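Local coordinates for fucolectin-related protein (Streptococcus pneumoniae, PDB 2WMF) that probably cleaves blood-group antigen carbohydrates of the host, acting as the catalytic module of a family 98 glycoside hydrolase, at residues C89-V102 with V118-W132. Residues are numbered along the deposited sequence; the frame is centred on the assembly and turned at random.
Sequences CIPRDTKELREWYV and VIMSAGERNTVPPEW
Two neighbouring beta-alpha units of the barrel meet where the loop leading into helix 95-111 crosses the C-terminal end of strand 115-121 and the loop after it. Tyr-101 reaches from the helix to the strand, its OH donating to Val-118 O (2.7 Å), 21° off that carbonyl's plane. Its CD2 lies 3.4 Å from Trp-132 CH2, the rings oblique with planes 44° apart, and Val-128 CG1 sits at the tyrosine's edge. Arg-98 CG lies over one face of the Trp-132 indole, offset toward the rim, and CD makes an off-centre CH-pi contact with its five-membered ring (4.1 Å to the centroid). The extended chain carries the guanidinium to a side-on salt bridge with Asp-93: NE to OD1 and NH2 to OD2, both through syn lone pairs and nearly in the guanidinium plane. This pairing fixes the carboxylate beside Pro-129, whose CD is 3.4 Å from OD2. Asp-93 N makes an almost straight bond to Asn-126 O (2.8 Å), while a water joins Pro-91 O, Ile-119 O and Val-128 N. Farther along, Pro-91 CG rests on Ile-119 O (3.4 Å), and Ile-90 puts CD1 on Ala-122 CB; with chi1 at -53°, its CG2 points opposite the backbone N and meets Glu-124 OE1 (3.4 Å). Such helix-to-strand, helix-to-helix and loop-to-loop contact between successive units is characteristic of a (beta/alpha)8 TIM barrel.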
ATOM      1  N   CYS A  89       6.776   7.286 -20.558  1.00 15.26           N
ATOM      2  CA  CYS A  89       5.716   6.673 -19.749  1.00 15.31           C
ATOM      3  C   CYS A  89       4.312   6.788 -20.282  1.00 14.34           C
ATOM      4  O   CYS A  89       3.388   6.235 -19.654  1.00 14.47           O
ATOM      5  CB  CYS A  89       5.739   7.117 -18.276  1.00 15.38           C
ATOM      6  SG  CYS A  89       7.246   6.670 -17.368  1.00 18.71           S
ATOM      7  N   ILE A  90       4.118   7.470 -21.413  1.00 13.68           N
ATOM      8  CA  ILE A  90       2.785   7.624 -22.016  1.00 13.63           C
ATOM      9  C   ILE A  90       2.695   6.700 -23.235  1.00 12.69           C
ATOM     10  O   ILE A  90       3.300   6.990 -24.262  1.00 12.81           O
ATOM     11  CB  ILE A  90       2.446   9.105 -22.373  1.00 14.24           C
ATOM     12  CG1 ILE A  90       2.652   9.989 -21.132  1.00 14.81           C
ATOM     13  CG2 ILE A  90       1.012   9.227 -22.900  1.00 14.31           C
ATOM     14  CD1 ILE A  90       2.136  11.441 -21.246  1.00 14.64           C
ATOM     15  N   PRO A  91       1.986   5.557 -23.084  1.00 11.95           N
ATOM     16  CA  PRO A  91       2.103   4.420 -24.016  1.00 11.72           C
ATOM     17  C   PRO A  91       1.273   4.516 -25.302  1.00 12.03           C
ATOM     18  O   PRO A  91       0.374   3.687 -25.588  1.00 12.09           O
ATOM     19  CB  PRO A  91       1.681   3.230 -23.128  1.00 11.66           C
ATOM     20  CG  PRO A  91       0.623   3.770 -22.286  1.00 11.03           C
ATOM     21  CD  PRO A  91       1.147   5.184 -21.921  1.00 12.17           C
ATOM     22  N   ARG A  92       1.588   5.533 -26.099  1.00 13.08           N
ATOM     23  CA  ARG A  92       1.035   5.642 -27.429  1.00 13.40           C
ATOM     24  C   ARG A  92       1.509   4.458 -28.282  1.00 13.15           C
ATOM     25  O   ARG A  92       2.687   4.128 -28.322  1.00 12.74           O
ATOM     26  CB  ARG A  92       1.491   6.944 -28.071  1.00 14.04           C
ATOM     27  CG  ARG A  92       0.893   7.220 -29.455  1.00 15.01           C
ATOM     28  CD  ARG A  92       1.364   8.550 -30.079  1.00 18.02           C
ATOM     29  NE  ARG A  92       2.806   8.561 -30.319  1.00 21.71           N
ATOM     30  CZ  ARG A  92       3.401   8.276 -31.483  1.00 24.37           C
ATOM     31  NH1 ARG A  92       2.675   7.958 -32.560  1.00 27.45           N
ATOM     32  NH2 ARG A  92       4.733   8.318 -31.581  1.00 23.99           N
ATOM     33  N   ASP A  93       0.559   3.822 -28.947  1.00 12.90           N
ATOM     34  CA  ASP A  93       0.842   2.684 -29.832  1.00 14.07           C
ATOM     35  C   ASP A  93       1.847   3.060 -30.946  1.00 13.89           C
ATOM     36  O   ASP A  93       1.602   3.952 -31.758  1.00 14.95           O
ATOM     37  CB  ASP A  93      -0.467   2.156 -30.386  1.00 13.72           C
ATOM     38  CG  ASP A  93      -0.307   0.857 -31.155  1.00 13.82           C
ATOM     39  OD1 ASP A  93       0.758   0.211 -31.080  1.00 15.28           O
ATOM     40  OD2 ASP A  93      -1.281   0.497 -31.809  1.00 16.07           O
ATOM     41  N   THR A  94       2.993   2.387 -30.942  1.00 14.77           N
ATOM     42  CA  THR A  94       4.011   2.508 -31.977  1.00 15.25           C
ATOM     43  C   THR A  94       4.618   1.143 -32.276  1.00 15.86           C
ATOM     44  O   THR A  94       4.504   0.182 -31.480  1.00 14.50           O
ATOM     45  CB  THR A  94       5.163   3.423 -31.566  1.00 15.68           C
ATOM     46  OG1 THR A  94       5.887   2.808 -30.497  1.00 14.84           O
ATOM     47  CG2 THR A  94       4.637   4.824 -31.186  1.00 14.87           C
ATOM     48  N   LYS A  95       5.305   1.063 -33.414  1.00 17.17           N
ATOM     49  CA  LYS A  95       6.088  -0.161 -33.721  1.00 17.69           C
ATOM     50  C   LYS A  95       7.112  -0.502 -32.606  1.00 15.99           C
ATOM     51  O   LYS A  95       7.245  -1.656 -32.206  1.00 16.25           O
ATOM     52  CB  LYS A  95       6.772   0.042 -35.069  1.00 18.70           C
ATOM     53  CG  LYS A  95       7.709  -1.076 -35.528  1.00 20.73           C
ATOM     54  CD  LYS A  95       8.638  -0.537 -36.644  1.00 23.78           C
ATOM     55  CE  LYS A  95       9.335  -1.665 -37.416  1.00 27.34           C
ATOM     56  NZ  LYS A  95       8.380  -2.236 -38.452  1.00 33.75           N
ATOM     57  N   GLU A  96       7.795   0.509 -32.089  1.00 16.43           N
ATOM     58  CA  GLU A  96       8.810   0.323 -31.064  1.00 16.01           C
ATOM     59  C   GLU A  96       8.180  -0.132 -29.741  1.00 15.15           C
ATOM     60  O   GLU A  96       8.740  -0.956 -29.038  1.00 15.31           O
ATOM     61  CB  GLU A  96       9.600   1.613 -30.846  1.00 16.04           C
ATOM     62  CG  GLU A  96      10.498   2.037 -32.014  1.00 19.55           C
ATOM     63  CD  GLU A  96       9.710   2.597 -33.235  1.00 22.09           C
ATOM     64  OE1 GLU A  96       8.616   3.205 -33.074  1.00 20.56           O
ATOM     65  OE2 GLU A  96      10.192   2.400 -34.385  1.00 28.63           O
ATOM     66  N   LEU A  97       7.012   0.420 -29.399  1.00 14.69           N
ATOM     67  CA  LEU A  97       6.306  -0.021 -28.181  1.00 14.76           C
ATOM     68  C   LEU A  97       5.957  -1.514 -28.229  1.00 14.68           C
ATOM     69  O   LEU A  97       6.225  -2.271 -27.301  1.00 13.88           O
ATOM     70  CB  LEU A  97       5.036   0.812 -27.944  1.00 14.69           C
ATOM     71  CG  LEU A  97       4.312   0.534 -26.629  1.00 14.73           C
ATOM     72  CD1 LEU A  97       5.241   0.919 -25.446  1.00 17.44           C
ATOM     73  CD2 LEU A  97       2.956   1.258 -26.562  1.00 14.61           C
ATOM     74  N   ARG A  98       5.339  -1.937 -29.330  1.00 14.60           N
ATOM     75  CA  ARG A  98       4.920  -3.325 -29.465  1.00 15.04           C
ATOM     76  C   ARG A  98       6.173  -4.254 -29.451  1.00 14.98           C
ATOM     77  O   ARG A  98       6.195  -5.300 -28.785  1.00 14.50           O
ATOM     78  CB  ARG A  98       4.105  -3.491 -30.750  1.00 14.41           C
ATOM     79  CG  ARG A  98       2.771  -2.769 -30.792  1.00 13.97           C
ATOM     80  CD  ARG A  98       1.942  -3.225 -31.980  1.00 15.66           C
ATOM     81  NE  ARG A  98       0.765  -2.410 -32.239  1.00 15.04           N
ATOM     82  CZ  ARG A  98      -0.153  -2.711 -33.155  1.00 16.21           C
ATOM     83  NH1 ARG A  98      -0.036  -3.812 -33.883  1.00 16.84           N
ATOM     84  NH2 ARG A  98      -1.208  -1.935 -33.341  1.00 16.42           N
ATOM     85  N   GLU A  99       7.222  -3.823 -30.147  1.00 15.34           N
ATOM     86  CA  GLU A  99       8.477  -4.566 -30.206  1.00 16.79           C
ATOM     87  C   GLU A  99       9.043  -4.789 -28.800  1.00 15.39           C
ATOM     88  O   GLU A  99       9.506  -5.896 -28.472  1.00 15.20           O
ATOM     89  CB  GLU A  99       9.496  -3.839 -31.108  1.00 17.55           C
ATOM     90  CG  GLU A  99       9.447  -4.388 -32.495  1.00 21.86           C
ATOM     91  CD  GLU A  99      10.089  -3.530 -33.573  1.00 23.52           C
ATOM     92  OE1 GLU A  99      10.862  -2.583 -33.251  1.00 30.24           O
ATOM     93  OE2 GLU A  99       9.788  -3.824 -34.772  1.00 29.71           O
ATOM     94  N   TRP A 100       8.998  -3.736 -27.980  1.00 14.58           N
ATOM     95  CA  TRP A 100       9.483  -3.817 -26.613  1.00 14.12           C
ATOM     96  C   TRP A 100       8.636  -4.780 -25.784  1.00 13.44           C
ATOM     97  O   TRP A 100       9.189  -5.615 -25.074  1.00 13.83           O
ATOM     98  CB  TRP A 100       9.502  -2.431 -25.952  1.00 13.44           C
ATOM     99  CG  TRP A 100      10.141  -2.445 -24.582  1.00 14.94           C
ATOM    100  CD1 TRP A 100      11.465  -2.363 -24.301  1.00 14.49           C
ATOM    101  CD2 TRP A 100       9.464  -2.541 -23.311  1.00 14.03           C
ATOM    102  NE1 TRP A 100      11.668  -2.412 -22.935  1.00 14.32           N
ATOM    103  CE2 TRP A 100      10.458  -2.507 -22.304  1.00 15.14           C
ATOM    104  CE3 TRP A 100       8.121  -2.660 -22.930  1.00 13.28           C
ATOM    105  CZ2 TRP A 100      10.150  -2.584 -20.941  1.00 14.49           C
ATOM    106  CZ3 TRP A 100       7.821  -2.721 -21.578  1.00 13.60           C
ATOM    107  CH2 TRP A 100       8.822  -2.682 -20.604  1.00 13.90           C
ATOM    108  N   TYR A 101       7.309  -4.653 -25.864  1.00 13.09           N
ATOM    109  CA  TYR A 101       6.421  -5.587 -25.135  1.00 13.32           C
ATOM    110  C   TYR A 101       6.745  -7.047 -25.491  1.00 13.29           C
ATOM    111  O   TYR A 101       6.878  -7.880 -24.611  1.00 12.88           O
ATOM    112  CB  TYR A 101       4.955  -5.326 -25.458  1.00 12.42           C
ATOM    113  CG  TYR A 101       4.317  -4.078 -24.834  1.00 12.46           C
ATOM    114  CD1 TYR A 101       4.534  -3.718 -23.502  1.00 11.73           C
ATOM    115  CD2 TYR A 101       3.449  -3.300 -25.580  1.00 11.10           C
ATOM    116  CE1 TYR A 101       3.914  -2.586 -22.958  1.00 10.33           C
ATOM    117  CE2 TYR A 101       2.827  -2.165 -25.042  1.00 12.11           C
ATOM    118  CZ  TYR A 101       3.077  -1.819 -23.730  1.00 10.62           C
ATOM    119  OH  TYR A 101       2.442  -0.708 -23.231  1.00 12.96           O
ATOM    120  N   VAL A 102       6.878  -7.309 -26.788  1.00 14.24           N
ATOM    121  CA  VAL A 102       7.151  -8.656 -27.300  1.00 14.47           C
ATOM    122  C   VAL A 102       8.520  -9.142 -26.865  1.00 14.35           C
ATOM    123  O   VAL A 102       8.652 -10.281 -26.397  1.00 14.95           O
ATOM    124  CB  VAL A 102       6.974  -8.728 -28.843  1.00 14.33           C
ATOM    125  CG1 VAL A 102       7.498 -10.081 -29.396  1.00 15.49           C
ATOM    126  CG2 VAL A 102       5.491  -8.507 -29.231  1.00 15.37           C
ATOM    127  N   VAL A 118       2.081  -2.544 -18.453  1.00  9.43           N
ATOM    128  CA  VAL A 118       1.428  -1.230 -18.352  1.00  9.97           C
ATOM    129  C   VAL A 118       1.097  -0.795 -19.776  1.00  9.64           C
ATOM    130  O   VAL A 118       2.013  -0.530 -20.566  1.00 10.91           O
ATOM    131  CB  VAL A 118       2.314  -0.166 -17.693  1.00 10.14           C
ATOM    132  CG1 VAL A 118       1.561   1.166 -17.640  1.00 10.00           C
ATOM    133  CG2 VAL A 118       2.806  -0.618 -16.271  1.00 10.52           C
ATOM    134  N   ILE A 119      -0.186  -0.785 -20.107  1.00  9.37           N
ATOM    135  CA  ILE A 119      -0.656  -0.422 -21.460  1.00  9.84           C
ATOM    136  C   ILE A 119      -1.448   0.874 -21.538  1.00  8.84           C
ATOM    137  O   ILE A 119      -1.757   1.329 -22.636  1.00  9.61           O
ATOM    138  CB  ILE A 119      -1.427  -1.563 -22.159  1.00  9.51           C
ATOM    139  CG1 ILE A 119      -2.805  -1.791 -21.510  1.00 10.14           C
ATOM    140  CG2 ILE A 119      -0.544  -2.885 -22.149  1.00 11.43           C
ATOM    141  CD1 ILE A 119      -3.676  -2.727 -22.311  1.00 12.16           C
ATOM    142  N   MET A 120      -1.777   1.461 -20.380  1.00  8.95           N
ATOM    143  CA  MET A 120      -2.482   2.725 -20.317  1.00  9.19           C
ATOM    144  C   MET A 120      -1.873   3.613 -19.227  1.00  8.69           C
ATOM    145  O   MET A 120      -1.542   3.120 -18.160  1.00  8.58           O
ATOM    146  CB  MET A 120      -3.975   2.531 -19.972  1.00  9.20           C
ATOM    147  CG  MET A 120      -4.868   1.916 -21.067  1.00  9.74           C
ATOM    148  SD  MET A 120      -6.563   1.734 -20.533  1.00 10.06           S
ATOM    149  CE  MET A 120      -7.183   3.413 -20.714  1.00 10.68           C
ATOM    150  N   SER A 121      -1.673   4.902 -19.556  1.00  8.19           N
ATOM    151  CA  SER A 121      -1.214   5.877 -18.579  1.00  9.43           C
ATOM    152  C   SER A 121      -1.366   7.314 -19.095  1.00  9.08           C
ATOM    153  O   SER A 121      -1.352   7.555 -20.306  1.00 10.44           O
ATOM    154  CB  SER A 121       0.251   5.641 -18.230  1.00  8.84           C
ATOM    155  OG  SER A 121       0.635   6.418 -17.104  1.00 10.66           O
ATOM    156  N   ALA A 122      -1.560   8.218 -18.148  1.00  9.33           N
ATOM    157  CA  ALA A 122      -1.481   9.663 -18.366  1.00 10.16           C
ATOM    158  C   ALA A 122      -2.313  10.122 -19.579  1.00 10.30           C
ATOM    159  O   ALA A 122      -1.841  10.907 -20.416  1.00  9.51           O
ATOM    160  CB  ALA A 122      -0.009  10.097 -18.474  1.00 12.04           C
ATOM    161  N   GLY A 123      -3.574   9.663 -19.651  1.00  9.44           N
ATOM    162  CA  GLY A 123      -4.518  10.168 -20.619  1.00 10.12           C
ATOM    163  C   GLY A 123      -4.416   9.648 -22.029  1.00 10.03           C
ATOM    164  O   GLY A 123      -5.217  10.050 -22.904  1.00 11.18           O
ATOM    165  N   GLU A 124      -3.485   8.724 -22.290  1.00  9.87           N
ATOM    166  CA  GLU A 124      -3.286   8.307 -23.681  1.00 10.27           C
ATOM    167  C   GLU A 124      -4.523   7.620 -24.255  1.00 10.67           C
ATOM    168  O   GLU A 124      -5.018   6.652 -23.701  1.00 10.70           O
ATOM    169  CB  GLU A 124      -2.055   7.429 -23.816  1.00 10.04           C
ATOM    170  CG  GLU A 124      -1.769   6.989 -25.250  1.00 10.75           C
ATOM    171  CD  GLU A 124      -1.526   8.170 -26.182  1.00  9.76           C
ATOM    172  OE1 GLU A 124      -0.698   9.051 -25.828  1.00 11.21           O
ATOM    173  OE2 GLU A 124      -2.180   8.199 -27.234  1.00 12.79           O
ATOM    174  N   ARG A 125      -4.996   8.112 -25.403  1.00 10.85           N
ATOM    175  CA  ARG A 125      -6.192   7.612 -26.069  1.00 11.86           C
ATOM    176  C   ARG A 125      -5.832   6.534 -27.114  1.00 11.96           C
ATOM    177  O   ARG A 125      -6.664   5.677 -27.403  1.00 12.33           O
ATOM    178  CB  ARG A 125      -6.900   8.767 -26.783  1.00 11.69           C
ATOM    179  CG  ARG A 125      -7.455   9.862 -25.844  1.00 13.34           C
ATOM    180  CD  ARG A 125      -7.777  11.119 -26.608  1.00 13.50           C
ATOM    181  NE  ARG A 125      -8.202  12.240 -25.785  1.00 12.64           N
ATOM    182  CZ  ARG A 125      -7.373  12.988 -25.058  1.00 12.48           C
ATOM    183  NH1 ARG A 125      -6.065  12.734 -25.055  1.00 11.95           N
ATOM    184  NH2 ARG A 125      -7.842  14.006 -24.339  1.00 13.73           N
ATOM    185  N   ASN A 126      -4.626   6.607 -27.667  1.00 12.34           N
ATOM    186  CA  ASN A 126      -4.239   5.696 -28.780  1.00 12.96           C
ATOM    187  C   ASN A 126      -3.260   4.639 -28.289  1.00 12.47           C
ATOM    188  O   ASN A 126      -2.067   4.617 -28.644  1.00 12.48           O
ATOM    189  CB  ASN A 126      -3.685   6.527 -29.957  1.00 14.46           C
ATOM    190  CG  ASN A 126      -4.741   7.439 -30.559  1.00 21.12           C
ATOM    191  OD1 ASN A 126      -4.523   8.641 -30.713  1.00 28.97           O
ATOM    192  ND2 ASN A 126      -5.910   6.878 -30.869  1.00 25.74           N
ATOM    193  N   THR A 127      -3.803   3.750 -27.442  1.00 11.45           N
ATOM    194  CA  THR A 127      -3.056   2.660 -26.810  1.00 12.34           C
ATOM    195  C   THR A 127      -3.201   1.409 -27.671  1.00 12.63           C
ATOM    196  O   THR A 127      -3.971   1.422 -28.653  1.00 13.56           O
ATOM    197  CB  THR A 127      -3.573   2.433 -25.385  1.00 11.96           C
ATOM    198  OG1 THR A 127      -5.016   2.374 -25.381  1.00 10.90           O
ATOM    199  CG2 THR A 127      -3.072   3.605 -24.480  1.00 12.70           C
ATOM    200  N   VAL A 128      -2.496   0.341 -27.311  1.00 12.25           N
ATOM    201  CA  VAL A 128      -2.463  -0.868 -28.154  1.00 13.19           C
ATOM    202  C   VAL A 128      -3.861  -1.426 -28.342  1.00 13.44           C
ATOM    203  O   VAL A 128      -4.721  -1.357 -27.433  1.00 13.40           O
ATOM    204  CB  VAL A 128      -1.469  -1.965 -27.626  1.00 13.17           C
ATOM    205  CG1 VAL A 128      -0.023  -1.478 -27.757  1.00 13.48           C
ATOM    206  CG2 VAL A 128      -1.796  -2.369 -26.204  1.00 14.19           C
ATOM    207  N   PRO A 129      -4.141  -1.944 -29.552  1.00 14.61           N
ATOM    208  CA  PRO A 129      -5.487  -2.475 -29.783  1.00 14.43           C
ATOM    209  C   PRO A 129      -5.873  -3.646 -28.889  1.00 14.30           C
ATOM    210  O   PRO A 129      -5.030  -4.468 -28.588  1.00 13.39           O
ATOM    211  CB  PRO A 129      -5.408  -2.956 -31.246  1.00 14.98           C
ATOM    212  CG  PRO A 129      -4.300  -2.172 -31.869  1.00 16.11           C
ATOM    213  CD  PRO A 129      -3.297  -2.018 -30.766  1.00 14.61           C
ATOM    214  N   PRO A 130      -7.134  -3.722 -28.476  1.00 14.16           N
ATOM    215  CA  PRO A 130      -7.545  -4.927 -27.734  1.00 14.90           C
ATOM    216  C   PRO A 130      -7.263  -6.250 -28.463  1.00 14.75           C
ATOM    217  O   PRO A 130      -6.916  -7.249 -27.834  1.00 15.36           O
ATOM    218  CB  PRO A 130      -9.058  -4.723 -27.534  1.00 14.79           C
ATOM    219  CG  PRO A 130      -9.258  -3.244 -27.581  1.00 16.81           C
ATOM    220  CD  PRO A 130      -8.223  -2.727 -28.549  1.00 15.24           C
ATOM    221  N   GLU A 131      -7.426  -6.251 -29.782  1.00 15.40           N
ATOM    222  CA  GLU A 131      -7.088  -7.429 -30.589  1.00 16.65           C
ATOM    223  C   GLU A 131      -5.600  -7.864 -30.432  1.00 16.13           C
ATOM    224  O   GLU A 131      -5.290  -9.074 -30.377  1.00 16.92           O
ATOM    225  CB  GLU A 131      -7.423  -7.098 -32.039  1.00 19.16           C
ATOM    226  CG  GLU A 131      -8.926  -6.808 -32.322  1.00 22.82           C
ATOM    227  CD  GLU A 131      -9.484  -5.417 -31.881  1.00 25.95           C
ATOM    228  OE1 GLU A 131      -8.724  -4.462 -31.550  1.00 22.07           O
ATOM    229  OE2 GLU A 131     -10.752  -5.298 -31.873  1.00 28.87           O
ATOM    230  N   TRP A 132      -4.683  -6.890 -30.362  1.00 15.51           N
ATOM    231  CA  TRP A 132      -3.269  -7.165 -30.133  1.00 14.48           C
ATOM    232  C   TRP A 132      -3.036  -7.779 -28.758  1.00 13.93           C
ATOM    233  O   TRP A 132      -2.290  -8.744 -28.603  1.00 13.61           O
ATOM    234  CB  TRP A 132      -2.411  -5.902 -30.308  1.00 14.58           C
ATOM    235  CG  TRP A 132      -0.943  -6.082 -30.036  1.00 15.12           C
ATOM    236  CD1 TRP A 132       0.036  -6.400 -30.935  1.00 15.19           C
ATOM    237  CD2 TRP A 132      -0.283  -5.966 -28.760  1.00 13.62           C
ATOM    238  NE1 TRP A 132       1.252  -6.465 -30.309  1.00 15.47           N
ATOM    239  CE2 TRP A 132       1.092  -6.225 -28.973  1.00 12.47           C
ATOM    240  CE3 TRP A 132      -0.722  -5.661 -27.461  1.00 14.93           C
ATOM    241  CZ2 TRP A 132       2.025  -6.213 -27.939  1.00 14.81           C
ATOM    242  CZ3 TRP A 132       0.194  -5.657 -26.451  1.00 14.50           C
ATOM    243  CH2 TRP A 132       1.554  -5.903 -26.683  1.00 15.01           C
TER
HETATM  244  O   HOH W   1      -0.655   1.001 -25.177  1.00 13.69           O
HETATM  245  O   HOH W   2      -3.829   1.751 -32.080  1.00 37.39           O